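Local structure of beta-galactosidase (Geobacillus stearothermophilus, 4OIF) at residues A[4-9]-A[405-410]; A[348-353]-A[631-636]; A[196-201]-A[212-217]; A[224-229]-A[418-423]. The protein probably hydrolyses terminal non-reducing beta-D-galactose residues of beta-D-galactosides, as a zinc-bearing, trimeric member of glycosyl hydrolase family 42. All blocks are in the same frame, centred on the assembly; numbering follows the deposited sequence.

Contact 1 of 4, residues A[4-9]-A[405-410]; sequences YERTYT and VGTNRP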
# COMPACT_ATOMS: atom_id res chain seq x y z
N TYR A 4 -26.39 20.35 41.63
CA TYR A 4 -25.72 20.99 40.49
C TYR A 4 -24.53 21.85 40.93
O TYR A 4 -24.23 22.86 40.29
CB TYR A 4 -26.67 21.90 39.70
CG TYR A 4 -27.82 21.24 38.97
CD1 TYR A 4 -27.62 20.17 38.10
CD2 TYR A 4 -29.12 21.71 39.14
CE1 TYR A 4 -28.70 19.58 37.43
CE2 TYR A 4 -30.19 21.14 38.47
CZ TYR A 4 -29.98 20.08 37.62
OH TYR A 4 -31.06 19.53 36.98
N GLU A 5 -23.85 21.48 42.01
CA GLU A 5 -22.85 22.38 42.54
C GLU A 5 -21.65 22.42 41.60
O GLU A 5 -21.31 21.43 40.97
CB GLU A 5 -22.43 21.98 43.95
CG GLU A 5 -22.45 23.16 44.93
CD GLU A 5 -21.52 24.30 44.52
OE1 GLU A 5 -20.29 24.08 44.46
OE2 GLU A 5 -22.03 25.41 44.24
N ARG A 6 -21.03 23.59 41.50
CA ARG A 6 -19.84 23.74 40.67
C ARG A 6 -18.68 22.95 41.25
O ARG A 6 -18.54 22.81 42.46
CB ARG A 6 -19.45 25.22 40.54
CG ARG A 6 -20.42 26.04 39.70
CD ARG A 6 -20.01 27.49 39.74
NE ARG A 6 -20.78 28.31 38.81
CZ ARG A 6 -21.95 28.88 39.08
NH1 ARG A 6 -22.52 28.71 40.27
NH2 ARG A 6 -22.56 29.61 38.15
N THR A 7 -17.85 22.42 40.36
CA THR A 7 -16.64 21.74 40.78
C THR A 7 -15.48 22.27 39.93
O THR A 7 -15.36 21.95 38.75
CB THR A 7 -16.77 20.21 40.63
OG1 THR A 7 -16.97 19.88 39.26
CG2 THR A 7 -17.96 19.69 41.44
N TYR A 8 -14.65 23.11 40.54
CA TYR A 8 -13.57 23.78 39.82
C TYR A 8 -12.34 22.88 39.67
O TYR A 8 -11.90 22.25 40.63
CB TYR A 8 -13.18 25.08 40.53
CG TYR A 8 -14.29 26.11 40.56
CD1 TYR A 8 -14.33 27.15 39.64
CD2 TYR A 8 -15.29 26.06 41.53
CE1 TYR A 8 -15.33 28.11 39.68
CE2 TYR A 8 -16.30 27.00 41.57
CZ TYR A 8 -16.32 28.03 40.64
OH TYR A 8 -17.32 28.97 40.68
N THR A 9 -11.78 22.83 38.47
CA THR A 9 -10.66 21.93 38.22
C THR A 9 -9.33 22.65 38.42
O THR A 9 -8.31 22.01 38.66
CB THR A 9 -10.72 21.31 36.79
OG1 THR A 9 -10.77 22.35 35.80
CG2 THR A 9 -11.94 20.40 36.64
N VAL A 405 -17.76 28.31 34.25
CA VAL A 405 -16.61 27.63 34.83
C VAL A 405 -17.00 26.74 36.02
O VAL A 405 -17.62 27.20 36.98
CB VAL A 405 -15.53 28.64 35.29
CG1 VAL A 405 -14.40 27.92 36.01
CG2 VAL A 405 -15.00 29.41 34.10
N GLY A 406 -16.63 25.47 35.93
CA GLY A 406 -16.90 24.53 36.99
C GLY A 406 -18.29 23.92 36.97
O GLY A 406 -18.58 23.03 37.77
N THR A 407 -19.16 24.39 36.09
CA THR A 407 -20.49 23.78 35.99
C THR A 407 -20.42 22.39 35.35
O THR A 407 -19.63 22.14 34.43
CB THR A 407 -21.47 24.64 35.16
OG1 THR A 407 -20.92 24.87 33.85
CG2 THR A 407 -21.74 25.97 35.86
N ASN A 408 -21.26 21.49 35.85
CA ASN A 408 -21.36 20.14 35.31
C ASN A 408 -22.61 19.98 34.45
O ASN A 408 -23.29 20.97 34.13
CB ASN A 408 -21.36 19.13 36.45
CG ASN A 408 -20.03 19.13 37.22
OD1 ASN A 408 -19.01 18.63 36.72
ND2 ASN A 408 -20.04 19.69 38.42
N ARG A 409 -22.91 18.75 34.06
CA ARG A 409 -24.04 18.51 33.16
C ARG A 409 -24.47 17.05 33.17
O ARG A 409 -24.16 16.29 32.24
CB ARG A 409 -23.69 18.93 31.73
CG ARG A 409 -22.25 18.65 31.30
CD ARG A 409 -22.13 18.78 29.80
NE ARG A 409 -22.86 17.71 29.14
CZ ARG A 409 -23.32 17.76 27.90
NH1 ARG A 409 -23.14 18.86 27.18
NH2 ARG A 409 -23.96 16.72 27.38
N PRO A 410 -25.21 16.67 34.21
CA PRO A 410 -25.60 15.28 34.43
C PRO A 410 -26.46 14.77 33.29
O PRO A 410 -27.29 15.50 32.75
CB PRO A 410 -26.38 15.32 35.74
CG PRO A 410 -25.97 16.61 36.40
CD PRO A 410 -25.76 17.56 35.24
O HOH W 1 -22.66 22.69 38.16
O HOH W 2 -18.16 29.83 37.57
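Thr-7 is held by backbone and side chain. Its N donates to Gly-406 O at 2.8 Å in a nearly straight bond (165°). Its OG1 accepts from Asn-408 ND2 at 3.2 Å, close to the amide plane. Asn-408 ND2 also gives a weak bond to Glu-5 O at 3.3 Å. With Asn-408 CG anti to its own carbonyl carbon (chi1 -64°), the Asn-408 and Thr-7 side chains cross at about a right angle. An alanine here would remove this amide and would probably leave Thr-7 OG1 and Glu-5 O without their common donor. The Tyr-8 ring meets Val-405, with CD1 3.7 Å from CG1. Water 1 bridges Tyr-4 O (2.7 Å) and Asn-408 N (3.0 Å), accepting from the latter. In the next shell, Arg-6 NH2 forms a salt bridge with Glu-637 and bonds to Gly-403 O. Neither segment is helix or strand; the N-terminal loop lies along the linker between helix 386-399 and strand 413-416. Backbone groups, the Thr-7 hydroxyl, one side-chain amide and a water do most of the holding, so the two loops are joined mainly by polar contacts.

Contact 2 of 4, residues A[348-353]-A[631-636]; sequences QMIAHG and QARQAP
Arg-633 of strand 628-634 reaches the C-terminal end of helix 341-351 at Ile-350 and Gly-353. The helix ends in a Schellman motif, with Gly-353 at positive phi as the C-prime residue. Helix 341-351 precedes strand 356-359, the last of the TIM barrel. Strand 628-634 is an edge strand, within this chain, of the C-terminal antiparallel sheet. The tight part surrounds the arginine. A bend at chi3 (67°) turns its end back over the helix end, and CD comes to 3.1 Å from Ile-350 O. NH1 donates to Ile-350 O at 3.2 Å, in the carbonyl plane and on a lone pair. The same oxygen accepts from Gly-353 N, so two donors grip it. NH1 also bonds to Ser-354 O. Gly-353 C lies over one guanidinium face, offset toward the rim. NH2 forms a salt bridge with Asp-355 and bonds to Thr-407 O, so a buried charge has an acidic mate.

The contact is buried and has no solvent side of its own. It is looser where Ala-351 CB meets the CB of Gln-631, at 3.9 Å, and beyond Arg-633, where the strand leaves the helix. His-352 and Gln-631 slant past each other, with ring and amide planes 23° apart. Their polar ends are used outside: His-352 ND1 bonds to Asp-308, and Gln-631 OE1 accepts from Arg-409 NH1. That same NH1 also donates to Ala-351 O. The closest approach of the histidine and glutamine is NE2 of His-352 to CG of Gln-631, 3.4 Å.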
# COMPACT_ATOMS: atom_id res chain seq x y z
N GLN A 348 -18.78 25.03 21.06
CA GLN A 348 -19.18 23.64 21.20
C GLN A 348 -18.35 22.95 22.27
O GLN A 348 -18.86 22.14 23.06
CB GLN A 348 -19.05 22.87 19.89
CG GLN A 348 -19.58 21.45 20.02
CD GLN A 348 -19.23 20.55 18.85
OE1 GLN A 348 -18.23 20.77 18.15
NE2 GLN A 348 -20.04 19.52 18.64
N MET A 349 -17.07 23.29 22.30
CA MET A 349 -16.18 22.74 23.31
C MET A 349 -16.64 23.12 24.70
O MET A 349 -16.72 22.26 25.59
CB MET A 349 -14.74 23.19 23.06
CG MET A 349 -14.06 22.40 21.96
SD MET A 349 -13.82 20.68 22.44
CE MET A 349 -13.29 19.98 20.88
N ILE A 350 -16.96 24.40 24.90
CA ILE A 350 -17.45 24.82 26.22
C ILE A 350 -18.79 24.14 26.56
O ILE A 350 -19.07 23.80 27.71
CB ILE A 350 -17.61 26.36 26.30
CG1 ILE A 350 -16.29 27.04 25.95
CG2 ILE A 350 -18.12 26.81 27.69
CD1 ILE A 350 -15.15 26.66 26.87
N ALA A 351 -19.62 23.92 25.56
CA ALA A 351 -20.96 23.41 25.78
C ALA A 351 -20.96 21.95 26.27
O ALA A 351 -21.86 21.54 27.01
CB ALA A 351 -21.79 23.54 24.51
N HIS A 352 -19.96 21.18 25.86
CA HIS A 352 -19.89 19.77 26.24
C HIS A 352 -19.01 19.57 27.46
O HIS A 352 -18.76 18.44 27.86
CB HIS A 352 -19.39 18.92 25.08
CG HIS A 352 -20.43 18.62 24.04
ND1 HIS A 352 -21.15 17.45 24.02
CD2 HIS A 352 -20.87 19.36 22.99
CE1 HIS A 352 -22.00 17.48 23.00
NE2 HIS A 352 -21.84 18.62 22.36
N GLY A 353 -18.55 20.67 28.07
CA GLY A 353 -17.92 20.58 29.38
C GLY A 353 -16.54 21.20 29.59
O GLY A 353 -16.07 21.25 30.73
N GLN A 631 -26.92 22.30 23.41
CA GLN A 631 -26.25 21.59 24.50
C GLN A 631 -26.14 22.49 25.71
O GLN A 631 -25.93 23.68 25.55
CB GLN A 631 -24.86 21.11 24.08
CG GLN A 631 -24.85 19.96 23.09
CD GLN A 631 -25.37 18.68 23.69
OE1 GLN A 631 -25.19 18.42 24.89
NE2 GLN A 631 -26.03 17.87 22.87
N ALA A 632 -26.23 21.94 26.91
CA ALA A 632 -26.27 22.78 28.11
C ALA A 632 -25.32 22.37 29.24
O ALA A 632 -24.91 21.22 29.38
CB ALA A 632 -27.68 22.82 28.63
N ARG A 633 -24.98 23.36 30.07
CA ARG A 633 -24.33 23.09 31.34
C ARG A 633 -25.19 23.67 32.45
O ARG A 633 -25.89 24.65 32.25
CB ARG A 633 -22.92 23.67 31.36
CG ARG A 633 -22.02 22.93 30.38
CD ARG A 633 -20.66 23.51 30.31
NE ARG A 633 -19.92 23.32 31.55
CZ ARG A 633 -18.65 23.64 31.69
NH1 ARG A 633 -18.00 24.17 30.65
NH2 ARG A 633 -18.02 23.46 32.84
N GLN A 634 -25.16 23.05 33.61
CA GLN A 634 -26.11 23.40 34.64
C GLN A 634 -25.43 23.88 35.91
O GLN A 634 -24.57 23.19 36.46
CB GLN A 634 -27.02 22.21 34.94
CG GLN A 634 -27.58 21.57 33.69
CD GLN A 634 -28.79 20.69 33.95
OE1 GLN A 634 -28.66 19.48 34.12
NE2 GLN A 634 -29.96 21.30 33.99
N ALA A 635 -25.80 25.07 36.35
CA ALA A 635 -25.33 25.64 37.61
C ALA A 635 -26.42 25.47 38.67
O ALA A 635 -27.55 25.11 38.34
CB ALA A 635 -24.97 27.11 37.41
N PRO A 636 -26.10 25.70 39.95
CA PRO A 636 -27.16 25.59 40.96
C PRO A 636 -28.32 26.54 40.66
O PRO A 636 -29.48 26.15 40.69
CB PRO A 636 -26.46 25.98 42.26
CG PRO A 636 -25.02 25.69 42.02
CD PRO A 636 -24.79 25.98 40.57

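Contact 3 of 4, residues A[196-201]-A[212-217]; sequences WSHTYT and IGEHTI
The subunit interface of the trimer is lined here by the loop between helices 184-191 and 218-246, which turns back so that His-198 meets Glu-214, Thr-216 and Ile-217. Glu-214 OE2 sits over one face of the imidazole, 3.1 Å from His-198 CE1 and offset toward the rim. The carboxylate and ring planes are 68° apart, and the two groups are not hydrogen-bonded. Trp-196 O lies over the opposite face. His-198 NE2 bonds to Gly-118 O of the second subunit, while Glu-214 OE2 accepts from Gly-118 N of that subunit. The pair thus holds both backbone N and O of this glycine. With NE2 donating to a carbonyl and ND1 weakly to water 3, the ring is probably positive, and the Glu-214 carboxylate would favour this. An alanine in place of His-198 would probably leave Gly-118 O of the second subunit without its donor and open a gap beside Ile-217 CD1.

The carboxylate is held in turn. Glu-214 CG is anti to its backbone N (chi1 -175°), and the chain bends at chi2, so that OE1 accepts from Thr-216 N at 3.0 Å. Thr-216 CB packs against Trp-196 CZ3 at 3.8 Å. Ile-217 CD1 approaches Tyr-200 OH at 3.5 Å. Water 4 joins Tyr-200 OH to Glu-214 OE2. Gly-213 and Glu-214 face Ser-210 in a classic beta bulge, and Ile-217 is the N-cap of helix 218-246. The loop belongs to a long excursion between TIM-barrel strands 150-154 and 252-259, here used to join subunits of the trimer.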
# COMPACT_ATOMS: atom_id res chain seq x y z
N TRP A 196 -1.25 -24.36 18.05
CA TRP A 196 -0.01 -24.17 17.29
C TRP A 196 1.25 -24.34 18.16
O TRP A 196 2.29 -23.74 17.89
CB TRP A 196 0.01 -22.80 16.60
CG TRP A 196 -0.92 -22.73 15.43
CD1 TRP A 196 -1.67 -23.74 14.93
CD2 TRP A 196 -1.20 -21.58 14.62
NE1 TRP A 196 -2.41 -23.31 13.85
CE2 TRP A 196 -2.13 -21.98 13.64
CE3 TRP A 196 -0.76 -20.26 14.63
CZ2 TRP A 196 -2.64 -21.10 12.68
CZ3 TRP A 196 -1.27 -19.38 13.67
CH2 TRP A 196 -2.19 -19.81 12.72
N SER A 197 1.13 -25.17 19.19
CA SER A 197 2.26 -25.65 19.98
C SER A 197 3.04 -24.49 20.61
O SER A 197 4.27 -24.51 20.71
CB SER A 197 3.18 -26.53 19.12
OG SER A 197 4.03 -27.33 19.92
N HIS A 198 2.29 -23.49 21.07
CA HIS A 198 2.86 -22.25 21.58
C HIS A 198 3.01 -22.23 23.10
O HIS A 198 3.41 -21.22 23.67
CB HIS A 198 1.98 -21.08 21.12
CG HIS A 198 2.17 -20.72 19.67
ND1 HIS A 198 1.24 -20.02 18.94
CD2 HIS A 198 3.20 -20.98 18.83
CE1 HIS A 198 1.69 -19.85 17.71
NE2 HIS A 198 2.87 -20.42 17.62
N THR A 199 2.71 -23.36 23.74
CA THR A 199 2.80 -23.45 25.20
C THR A 199 4.17 -23.05 25.73
O THR A 199 5.21 -23.56 25.28
CB THR A 199 2.47 -24.87 25.69
OG1 THR A 199 1.23 -25.31 25.13
CG2 THR A 199 2.40 -24.90 27.22
N TYR A 200 4.18 -22.14 26.69
CA TYR A 200 5.43 -21.66 27.25
C TYR A 200 5.83 -22.51 28.44
O TYR A 200 5.00 -22.77 29.32
CB TYR A 200 5.31 -20.19 27.67
CG TYR A 200 5.03 -19.24 26.53
CD1 TYR A 200 6.03 -18.90 25.62
CD2 TYR A 200 3.77 -18.69 26.37
CE1 TYR A 200 5.78 -18.01 24.57
CE2 TYR A 200 3.51 -17.80 25.33
CZ TYR A 200 4.51 -17.47 24.44
OH TYR A 200 4.25 -16.59 23.41
N THR A 201 7.08 -22.93 28.49
CA THR A 201 7.54 -23.77 29.59
C THR A 201 8.55 -23.05 30.48
O THR A 201 9.06 -23.63 31.44
CB THR A 201 8.13 -25.10 29.07
OG1 THR A 201 8.98 -24.85 27.95
CG2 THR A 201 7.01 -26.04 28.65
N ILE A 212 7.90 -10.07 13.17
CA ILE A 212 8.89 -11.08 12.78
C ILE A 212 9.01 -12.18 13.82
O ILE A 212 9.95 -12.98 13.78
CB ILE A 212 10.29 -10.48 12.54
CG1 ILE A 212 10.84 -9.85 13.82
CG2 ILE A 212 10.28 -9.49 11.38
CD1 ILE A 212 12.38 -9.74 13.84
N GLY A 213 8.04 -12.21 14.74
CA GLY A 213 7.99 -13.23 15.77
C GLY A 213 6.59 -13.80 15.97
O GLY A 213 6.06 -14.53 15.14
N GLU A 214 6.00 -13.47 17.11
CA GLU A 214 4.69 -13.98 17.47
C GLU A 214 3.65 -12.87 17.39
O GLU A 214 3.74 -11.89 18.11
CB GLU A 214 4.73 -14.57 18.87
CG GLU A 214 3.43 -15.23 19.28
CD GLU A 214 3.04 -16.34 18.32
OE1 GLU A 214 2.26 -16.07 17.37
OE2 GLU A 214 3.54 -17.47 18.51
N HIS A 215 2.65 -13.02 16.53
CA HIS A 215 1.59 -12.02 16.44
C HIS A 215 0.24 -12.71 16.28
O HIS A 215 -0.75 -12.07 15.95
CB HIS A 215 1.85 -11.06 15.28
CG HIS A 215 2.15 -11.76 13.99
ND1 HIS A 215 1.16 -12.31 13.20
CD2 HIS A 215 3.32 -12.02 13.36
CE1 HIS A 215 1.72 -12.88 12.14
NE2 HIS A 215 3.03 -12.71 12.22
N THR A 216 0.22 -14.02 16.53
CA THR A 216 -0.96 -14.85 16.35
C THR A 216 -1.58 -15.32 17.67
O THR A 216 -2.55 -16.08 17.67
CB THR A 216 -0.65 -16.10 15.49
OG1 THR A 216 0.24 -16.97 16.22
CG2 THR A 216 -0.00 -15.71 14.18
N ILE A 217 -1.02 -14.89 18.80
CA ILE A 217 -1.63 -15.18 20.09
C ILE A 217 -2.34 -13.93 20.62
O ILE A 217 -1.70 -12.97 21.04
CB ILE A 217 -0.60 -15.69 21.13
CG1 ILE A 217 0.29 -16.79 20.54
CG2 ILE A 217 -1.30 -16.20 22.38
CD1 ILE A 217 1.36 -17.32 21.52
O HOH W 3 -1.27 -18.60 17.95
O HOH W 4 4.98 -17.65 20.76

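Contact 4 of 4, residues A[224-229]-A[418-423]; sequences WKRFVT and DWENNW
Lys-225 and Arg-226 both place CG anti to their own carbonyl carbon (chi1 -68° and -70°). From neighbouring positions on the helix, Lys-225 runs along Trp-423, while Arg-226, extended from CG to NE, reaches Glu-420. In one of its two conformers, Lys-225 lays CD over the five-membered ring of Trp-423 in a CH-pi contact, 3.7 Å from the ring centroid. CB of the same conformer touches the six-membered part, 3.6 Å from Trp-423 CE3.

Helix 218-246 of the TIM-barrel domain meets helix 419-427, the first helix of the trimerisation domain after strand 413-416. The segment axes come within 11.3 Å and run at 139°. Asp-418 caps the second helix through a side-chain bond from Asn-421 N.

The salt bridge is Arg-226 NE to Glu-420 OE2, 2.9 Å. The oxygen lies in the guanidinium plane but is met from above its own carboxylate plane. A weak bond from Arg-226 NH2 to Glu-420 OE1 measures 3.4 Å. Arg-226 NH1 pairs with Asp-223, and its NH2 also bonds to Glu-508 O. Thr-229 OG1 sits at the indole edge, 3.6 Å from Trp-423 CH2, and bonds to Asp-270 N. Trp-423 NE1 is bonded to Gln-267 O.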
# COMPACT_ATOMS: atom_id res chain seq x y z
N TRP A 224 -0.01 -7.39 26.10
CA TRP A 224 1.04 -6.43 25.72
C TRP A 224 0.48 -5.01 25.67
O TRP A 224 1.09 -4.10 26.19
CB TRP A 224 1.70 -6.79 24.39
CG TRP A 224 2.71 -5.74 23.92
CD1 TRP A 224 2.56 -4.86 22.88
CD2 TRP A 224 3.98 -5.44 24.51
NE1 TRP A 224 3.67 -4.05 22.77
CE2 TRP A 224 4.55 -4.39 23.76
CE3 TRP A 224 4.69 -5.97 25.58
CZ2 TRP A 224 5.80 -3.85 24.06
CZ3 TRP A 224 5.94 -5.43 25.88
CH2 TRP A 224 6.47 -4.38 25.12
N LYS A 225 -0.68 -4.81 25.07
CA LYS A 225 -1.27 -3.47 25.09
C LYS A 225 -1.52 -2.99 26.53
O LYS A 225 -1.23 -1.82 26.87
CB LYS A 225 -2.55 -3.44 24.26
CG LYS A 225 -2.29 -3.61 22.77
CD LYS A 225 -3.57 -3.52 21.94
CE LYS A 225 -3.28 -3.57 20.44
NZ LYS A 225 -3.22 -4.96 19.88
N ARG A 226 -2.03 -3.88 27.38
CA ARG A 226 -2.26 -3.54 28.78
C ARG A 226 -0.95 -3.13 29.46
O ARG A 226 -0.90 -2.16 30.20
CB ARG A 226 -2.89 -4.70 29.54
CG ARG A 226 -4.33 -5.01 29.17
CD ARG A 226 -4.76 -6.36 29.73
NE ARG A 226 -6.20 -6.56 29.65
CZ ARG A 226 -6.78 -7.72 29.34
NH1 ARG A 226 -6.04 -8.79 29.07
NH2 ARG A 226 -8.11 -7.81 29.29
N PHE A 227 0.11 -3.87 29.19
CA PHE A 227 1.40 -3.56 29.79
C PHE A 227 1.92 -2.24 29.27
O PHE A 227 2.56 -1.51 30.00
CB PHE A 227 2.44 -4.64 29.51
CG PHE A 227 3.85 -4.18 29.75
CD1 PHE A 227 4.36 -4.13 31.04
CD2 PHE A 227 4.65 -3.78 28.71
CE1 PHE A 227 5.66 -3.70 31.27
CE2 PHE A 227 5.94 -3.35 28.93
CZ PHE A 227 6.45 -3.31 30.21
N VAL A 228 1.66 -1.93 28.02
CA VAL A 228 2.10 -0.67 27.44
C VAL A 228 1.43 0.47 28.20
O VAL A 228 2.09 1.46 28.60
CB VAL A 228 1.80 -0.61 25.93
CG1 VAL A 228 1.95 0.83 25.41
CG2 VAL A 228 2.70 -1.59 25.17
N THR A 229 0.12 0.33 28.41
CA THR A 229 -0.59 1.31 29.22
C THR A 229 -0.01 1.44 30.64
O THR A 229 0.35 2.55 31.08
CB THR A 229 -2.09 0.97 29.33
OG1 THR A 229 -2.72 1.29 28.09
CG2 THR A 229 -2.75 1.79 30.44
N ASP A 418 -15.40 0.57 25.85
CA ASP A 418 -14.32 -0.15 26.52
C ASP A 418 -13.09 -0.28 25.61
O ASP A 418 -13.18 -0.83 24.50
CB ASP A 418 -14.82 -1.53 26.97
CG ASP A 418 -13.85 -2.24 27.89
OD1 ASP A 418 -13.81 -1.91 29.08
OD2 ASP A 418 -13.14 -3.15 27.42
N TRP A 419 -11.96 0.24 26.08
CA TRP A 419 -10.70 0.25 25.34
C TRP A 419 -10.20 -1.16 25.07
O TRP A 419 -9.76 -1.48 23.96
CB TRP A 419 -9.62 1.04 26.10
CG TRP A 419 -9.46 2.49 25.67
CD1 TRP A 419 -8.60 2.97 24.72
CD2 TRP A 419 -10.14 3.64 26.20
NE1 TRP A 419 -8.72 4.34 24.62
CE2 TRP A 419 -9.65 4.78 25.52
CE3 TRP A 419 -11.12 3.82 27.20
CZ2 TRP A 419 -10.12 6.08 25.78
CZ3 TRP A 419 -11.58 5.12 27.46
CH2 TRP A 419 -11.08 6.22 26.75
N GLU A 420 -10.25 -2.01 26.09
CA GLU A 420 -9.77 -3.36 25.93
C GLU A 420 -10.65 -4.11 24.92
O GLU A 420 -10.14 -4.87 24.10
CB GLU A 420 -9.70 -4.07 27.29
CG GLU A 420 -8.52 -3.57 28.14
CD GLU A 420 -8.45 -4.16 29.56
OE1 GLU A 420 -9.41 -4.80 30.03
OE2 GLU A 420 -7.40 -3.97 30.21
N ASN A 421 -11.95 -3.87 24.96
CA ASN A 421 -12.87 -4.41 23.96
C ASN A 421 -12.51 -3.95 22.54
O ASN A 421 -12.54 -4.74 21.60
CB ASN A 421 -14.31 -4.01 24.29
CG ASN A 421 -15.30 -4.55 23.28
OD1 ASN A 421 -15.40 -5.76 23.07
ND2 ASN A 421 -16.06 -3.65 22.66
N ASN A 422 -12.19 -2.67 22.40
CA ASN A 422 -11.73 -2.15 21.12
C ASN A 422 -10.48 -2.91 20.63
O ASN A 422 -10.44 -3.39 19.49
CB ASN A 422 -11.43 -0.65 21.26
CG ASN A 422 -11.59 0.11 19.96
OD1 ASN A 422 -11.54 -0.47 18.88
ND2 ASN A 422 -11.76 1.42 20.05
N TRP A 423 -9.49 -3.02 21.50
CA TRP A 423 -8.28 -3.79 21.20
C TRP A 423 -8.58 -5.22 20.74
O TRP A 423 -8.18 -5.64 19.65
CB TRP A 423 -7.36 -3.83 22.44
CG TRP A 423 -6.78 -2.48 22.81
CD1 TRP A 423 -6.73 -1.37 22.02
CD2 TRP A 423 -6.18 -2.11 24.06
NE1 TRP A 423 -6.13 -0.33 22.70
CE2 TRP A 423 -5.79 -0.76 23.96
CE3 TRP A 423 -5.94 -2.79 25.26
CZ2 TRP A 423 -5.16 -0.08 25.00
CZ3 TRP A 423 -5.31 -2.11 26.30
CH2 TRP A 423 -4.93 -0.77 26.16
O HOH W 5 -5.26 -6.84 20.99
O HOH W 6 -5.30 -5.09 18.53

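Overall arrangement
From the N terminus, contact 1 opens at 4-9. Contact 3 then closes a short loop, nested inside that of contact 1; it folds the chain between helices 184-191 and 218-246 on itself at the subunit interface. Contact 4 opens at 224-229 and contact 2 at 348-353. Contact 1 closes at 405-410, holding the N-terminal loop to the linker before strand 413-416. Contact 4 closes at 418-423 and contact 2 at 631-636. Contacts 1, 2 and 4 therefore cross one another. Contact 2 ties the barrel to the C-terminal sheet, and contact 4 ties it to the trimerisation domain. Contacts 1 and 2 touch; contact 3 lies about 50 Å from both, centre to centre.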